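Inosine-uridine preferring nucleoside hydrolase (Gardnerella vaginalis 315-A, PDB 6BA1) belongs to the nucleoside hydrolase family, whose members have an open alpha/beta fold, and carries a bound calcium ion. Local coordinates at residues E45-L57 with N91-A105. Residues are numbered along the deposited sequence; the frame is centred on the assembly and turned at random.
Sequences EQGVRNALAITDL and NGIGDVEIPDSPRKA
Ala53 of helix 44-57 packs against Ser101 where the loop 91-105 wraps across it, Ala53 N 3.8 Å from Ser101 CB. The helix belongs to the layer flanking the mixed, mostly parallel sheet of this alpha/beta nucleoside hydrolase fold, and Val48, Ala51 and Leu52 rest on Val65 of strand 64-67. The tight part is mostly apolar, with one buried amide at its edge. Ile98 sends its fully extended chain (chi1 -176°, chi2 -180°) toward the helix, and its CD1 settles 3.8 Å from Leu57 CD2, with Ile54 CG1 close by. Ile54 and Ile93 meet tip to tip, CD1 against CG2, and Phe222 of helix 218-237 touches both Ile93 and Leu57. Beside them the Asn50 amide is held by two carbonyls: ND2 donates 2.8 Å to Asn91 O, which lies near the plane of the Asn50 amide, and also to Thr13 O.

The looser, solvent side is where Arg49 crosses Asp100 at about a right angle in a salt bridge, NH1 to OD1 2.7 Å; Asp100 and Pro99 are exposed. A better-covered polar anchor lies further along. Leu52 CD2 covers one face of the Arg103 guanidinium, whose NH2 donates to Val63 O. Asp56 spreads its carboxylate between two donors: Arg103 NE approaches the syn lone pair of OD1 at 2.7 Å, and Ser101 OG gives its proton to OD2 from above the carboxylate plane, 2.6 Å away.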
loop_
_atom_site.group_PDB
_atom_site.type_symbol
_atom_site.label_atom_id
_atom_site.label_comp_id
_atom_site.label_asym_id
_atom_site.label_seq_id
_atom_site.Cartn_x
_atom_site.Cartn_y
_atom_site.Cartn_z
ATOM N N GLU A 45 11.574 26.493 -17.448
ATOM C CA GLU A 45 12.330 26.950 -18.624
ATOM C C GLU A 45 13.621 26.161 -18.819
ATOM O O GLU A 45 13.897 25.683 -19.917
ATOM C CB GLU A 45 12.674 28.443 -18.502
ATOM C CG GLU A 45 11.490 29.387 -18.675
ATOM C CD GLU A 45 11.025 29.539 -20.122
ATOM O OE1 GLU A 45 11.655 28.965 -21.052
ATOM O OE2 GLU A 45 10.015 30.246 -20.331
ATOM N N GLN A 46 14.407 26.037 -17.753
ATOM C CA GLN A 46 15.612 25.202 -17.763
ATOM C C GLN A 46 15.326 23.772 -18.248
ATOM O O GLN A 46 16.138 23.195 -18.971
ATOM C CB GLN A 46 16.287 25.163 -16.383
ATOM C CG GLN A 46 17.474 26.104 -16.225
ATOM C CD GLN A 46 18.676 25.684 -17.060
ATOM O OE1 GLN A 46 18.828 24.510 -17.401
ATOM N NE2 GLN A 46 19.529 26.640 -17.398
ATOM N N GLY A 47 14.173 23.223 -17.857
ATOM C CA GLY A 47 13.693 21.927 -18.351
ATOM C C GLY A 47 13.602 21.863 -19.873
ATOM O O GLY A 47 13.968 20.858 -20.484
ATOM N N VAL A 48 13.127 22.952 -20.472
ATOM C CA VAL A 48 13.024 23.070 -21.917
ATOM C C VAL A 48 14.400 23.232 -22.591
ATOM O O VAL A 48 14.669 22.560 -23.595
ATOM C CB VAL A 48 12.063 24.215 -22.319
ATOM C CG1 VAL A 48 12.094 24.478 -23.827
ATOM C CG2 VAL A 48 10.649 23.890 -21.845
ATOM N N ARG A 49 15.259 24.110 -22.052
ATOM C CA ARG A 49 16.617 24.296 -22.604
ATOM C C ARG A 49 17.377 22.977 -22.688
ATOM O O ARG A 49 18.048 22.692 -23.687
ATOM C CB ARG A 49 17.451 25.269 -21.766
ATOM C CG ARG A 49 18.754 25.695 -22.459
ATOM C CD ARG A 49 19.886 26.029 -21.497
ATOM N NE ARG A 49 20.635 24.867 -20.997
ATOM C CZ ARG A 49 21.505 24.125 -21.700
ATOM N NH1 ARG A 49 21.750 24.364 -22.982
ATOM N NH2 ARG A 49 22.127 23.111 -21.122
ATOM N N ASN A 50 17.263 22.190 -21.622
ATOM C CA ASN A 50 17.956 20.912 -21.509
ATOM C C ASN A 50 17.370 19.913 -22.494
ATOM O O ASN A 50 18.109 19.261 -23.237
ATOM C CB ASN A 50 17.851 20.377 -20.071
ATOM C CG ASN A 50 18.456 21.329 -19.048
ATOM O OD1 ASN A 50 19.031 22.370 -19.401
ATOM N ND2 ASN A 50 18.329 20.982 -17.779
ATOM N N ALA A 51 16.038 19.821 -22.514
ATOM C CA ALA A 51 15.322 18.921 -23.424
ATOM C C ALA A 51 15.738 19.123 -24.880
ATOM O O ALA A 51 16.069 18.158 -25.571
ATOM C CB ALA A 51 13.824 19.108 -23.272
ATOM N N LEU A 52 15.733 20.381 -25.325
ATOM C CA LEU A 52 16.131 20.727 -26.691
ATOM C C LEU A 52 17.584 20.350 -26.951
ATOM O O LEU A 52 17.875 19.636 -27.911
ATOM C CB LEU A 52 15.933 22.221 -26.953
ATOM C CG LEU A 52 14.493 22.743 -26.984
ATOM C CD1 LEU A 52 14.462 24.248 -26.722
ATOM C CD2 LEU A 52 13.811 22.404 -28.310
ATOM N N ALA A 53 18.478 20.819 -26.077
ATOM C CA ALA A 53 19.920 20.563 -26.193
ATOM C C ALA A 53 20.289 19.075 -26.213
ATOM O O ALA A 53 21.184 18.659 -26.954
ATOM C CB ALA A 53 20.666 21.265 -25.068
ATOM N N ILE A 54 19.591 18.287 -25.395
ATOM C CA ILE A 54 19.887 16.863 -25.237
ATOM C C ILE A 54 19.319 16.044 -26.397
ATOM O O ILE A 54 20.008 15.167 -26.923
ATOM C CB ILE A 54 19.415 16.355 -23.850
ATOM C CG1 ILE A 54 20.337 16.936 -22.769
ATOM C CG2 ILE A 54 19.423 14.826 -23.762
ATOM C CD1 ILE A 54 19.667 17.232 -21.444
ATOM N N THR A 55 18.079 16.331 -26.793
ATOM C CA THR A 55 17.476 15.683 -27.964
ATOM C C THR A 55 18.336 15.876 -29.216
ATOM O O THR A 55 18.521 14.933 -29.996
ATOM C CB THR A 55 16.047 16.196 -28.244
ATOM O OG1 THR A 55 16.017 17.627 -28.171
ATOM C CG2 THR A 55 15.077 15.618 -27.245
ATOM N N ASP A 56 18.860 17.095 -29.388
ATOM C CA ASP A 56 19.857 17.394 -30.424
ATOM C C ASP A 56 21.085 16.494 -30.287
ATOM O O ASP A 56 21.438 15.793 -31.235
ATOM C CB ASP A 56 20.308 18.866 -30.363
ATOM C CG ASP A 56 19.300 19.829 -30.976
ATOM O OD1 ASP A 56 18.111 19.472 -31.135
ATOM O OD2 ASP A 56 19.711 20.966 -31.291
ATOM N N LEU A 57 21.705 16.496 -29.104
ATOM C CA LEU A 57 22.959 15.760 -28.873
ATOM C C LEU A 57 22.874 14.260 -29.186
ATOM O O LEU A 57 23.835 13.683 -29.701
ATOM C CB LEU A 57 23.447 15.941 -27.428
ATOM C CG LEU A 57 24.887 15.480 -27.148
ATOM C CD1 LEU A 57 25.878 16.553 -27.540
ATOM C CD2 LEU A 57 25.070 15.095 -25.694
ATOM N N ASN A 91 22.331 23.578 -13.456
ATOM C CA ASN A 91 21.740 23.418 -14.791
ATOM C C ASN A 91 20.684 22.295 -14.885
ATOM O O ASN A 91 19.867 22.305 -15.802
ATOM C CB ASN A 91 22.828 23.243 -15.876
ATOM C CG ASN A 91 23.680 21.992 -15.686
ATOM O OD1 ASN A 91 23.417 21.168 -14.818
ATOM N ND2 ASN A 91 24.716 21.851 -16.514
ATOM N N GLY A 92 20.710 21.339 -13.954
ATOM C CA GLY A 92 19.759 20.212 -13.920
ATOM C C GLY A 92 20.202 19.011 -14.746
ATOM O O GLY A 92 19.379 18.160 -15.094
ATOM N N ILE A 93 21.503 18.938 -15.040
ATOM C CA ILE A 93 22.071 17.970 -15.986
ATOM C C ILE A 93 23.450 17.500 -15.471
ATOM O O ILE A 93 24.415 17.382 -16.235
ATOM C CB ILE A 93 22.269 18.597 -17.400
ATOM C CG1 ILE A 93 21.208 19.637 -17.759
ATOM C CG2 ILE A 93 22.282 17.529 -18.479
ATOM C CD1 ILE A 93 21.520 20.377 -19.051
ATOM N N GLY A 94 23.542 17.228 -14.174
ATOM C CA GLY A 94 24.848 17.192 -13.505
ATOM C C GLY A 94 25.312 18.634 -13.426
ATOM O O GLY A 94 24.567 19.492 -12.972
ATOM N N ASP A 95 26.528 18.913 -13.860
ATOM C CA ASP A 95 26.891 20.283 -14.224
ATOM C C ASP A 95 27.637 20.206 -15.542
ATOM O O ASP A 95 28.637 20.893 -15.760
ATOM C CB ASP A 95 27.701 20.963 -13.105
ATOM C CG ASP A 95 26.813 21.529 -12.000
ATOM O OD1 ASP A 95 25.821 22.227 -12.315
ATOM O OD2 ASP A 95 27.120 21.290 -10.817
ATOM N N VAL A 96 27.102 19.373 -16.434
ATOM C CA VAL A 96 27.778 19.019 -17.668
ATOM C C VAL A 96 27.488 20.099 -18.702
ATOM O O VAL A 96 26.326 20.416 -18.974
ATOM C CB VAL A 96 27.350 17.628 -18.184
ATOM C CG1 VAL A 96 28.124 17.260 -19.446
ATOM C CG2 VAL A 96 27.572 16.575 -17.109
ATOM N N GLU A 97 28.562 20.652 -19.266
ATOM C CA GLU A 97 28.473 21.728 -20.247
ATOM C C GLU A 97 28.116 21.118 -21.597
ATOM O O GLU A 97 28.772 20.184 -22.061
ATOM C CB GLU A 97 29.793 22.501 -20.349
ATOM C CG GLU A 97 30.319 23.077 -19.037
ATOM C CD GLU A 97 29.465 24.206 -18.490
ATOM O OE1 GLU A 97 29.948 25.359 -18.502
ATOM O OE2 GLU A 97 28.321 23.948 -18.037
ATOM N N ILE A 98 27.072 21.662 -22.213
ATOM C CA ILE A 98 26.517 21.128 -23.448
ATOM C C ILE A 98 25.964 22.308 -24.259
ATOM O O ILE A 98 25.300 23.186 -23.691
ATOM C CB ILE A 98 25.431 20.054 -23.148
ATOM C CG1 ILE A 98 24.915 19.405 -24.439
ATOM C CG2 ILE A 98 24.279 20.632 -22.322
ATOM C CD1 ILE A 98 23.847 18.348 -24.205
ATOM N N PRO A 99 26.249 22.353 -25.579
ATOM C CA PRO A 99 25.778 23.506 -26.356
ATOM C C PRO A 99 24.251 23.647 -26.378
ATOM O O PRO A 99 23.542 22.651 -26.509
ATOM C CB PRO A 99 26.327 23.227 -27.767
ATOM C CG PRO A 99 26.612 21.762 -27.801
ATOM C CD PRO A 99 27.038 21.422 -26.407
ATOM N N ASP A 100 23.767 24.881 -26.241
ATOM C CA ASP A 100 22.341 25.193 -26.379
ATOM C C ASP A 100 21.870 24.804 -27.770
ATOM O O ASP A 100 22.598 25.000 -28.752
ATOM C CB ASP A 100 22.080 26.693 -26.198
ATOM C CG ASP A 100 22.327 27.177 -24.778
ATOM O OD1 ASP A 100 23.075 26.513 -24.032
ATOM O OD2 ASP A 100 21.771 28.228 -24.406
ATOM N N SER A 101 20.666 24.249 -27.870
ATOM C CA SER A 101 20.076 23.995 -29.177
ATOM C C SER A 101 19.602 25.327 -29.758
ATOM O O SER A 101 18.976 26.123 -29.048
ATOM C CB SER A 101 18.891 23.046 -29.075
ATOM O OG SER A 101 18.252 22.888 -30.330
ATOM N N PRO A 102 19.887 25.575 -31.047
ATOM C CA PRO A 102 19.334 26.765 -31.691
ATOM C C PRO A 102 17.826 26.658 -31.992
ATOM O O PRO A 102 17.197 27.681 -32.275
ATOM C CB PRO A 102 20.146 26.871 -32.983
ATOM C CG PRO A 102 20.536 25.471 -33.292
ATOM C CD PRO A 102 20.685 24.759 -31.977
ATOM N N ARG A 103 17.270 25.441 -31.928
ATOM C CA ARG A 103 15.810 25.224 -31.984
ATOM C C ARG A 103 15.283 25.740 -30.683
ATOM O O ARG A 103 16.014 25.821 -29.674
ATOM C CB ARG A 103 15.424 23.726 -32.163
ATOM C CG ARG A 103 16.461 22.991 -32.902
ATOM C CD ARG A 103 16.214 21.453 -33.196
ATOM N NE ARG A 103 15.857 20.712 -31.989
ATOM C CZ ARG A 103 14.621 20.474 -31.574
ATOM N NH1 ARG A 103 13.585 20.972 -32.253
ATOM N NH2 ARG A 103 14.334 19.753 -30.493
ATOM N N LYS A 104 14.008 26.137 -30.697
ATOM C CA LYS A 104 13.328 26.682 -29.527
ATOM C C LYS A 104 11.964 26.050 -29.308
ATOM O O LYS A 104 11.515 25.236 -30.115
ATOM C CB LYS A 104 13.244 28.216 -29.662
ATOM C CG LYS A 104 14.617 28.876 -29.567
ATOM C CD LYS A 104 14.822 30.126 -28.661
ATOM C CE LYS A 104 16.186 30.048 -27.950
ATOM N NZ LYS A 104 16.816 31.368 -27.694
ATOM N N ALA A 105 11.320 26.401 -28.199
ATOM C CA ALA A 105 10.040 25.800 -27.825
ATOM C C ALA A 105 8.950 26.132 -28.823
ATOM O O ALA A 105 8.921 27.232 -29.362
ATOM C CB ALA A 105 9.622 26.270 -26.442
#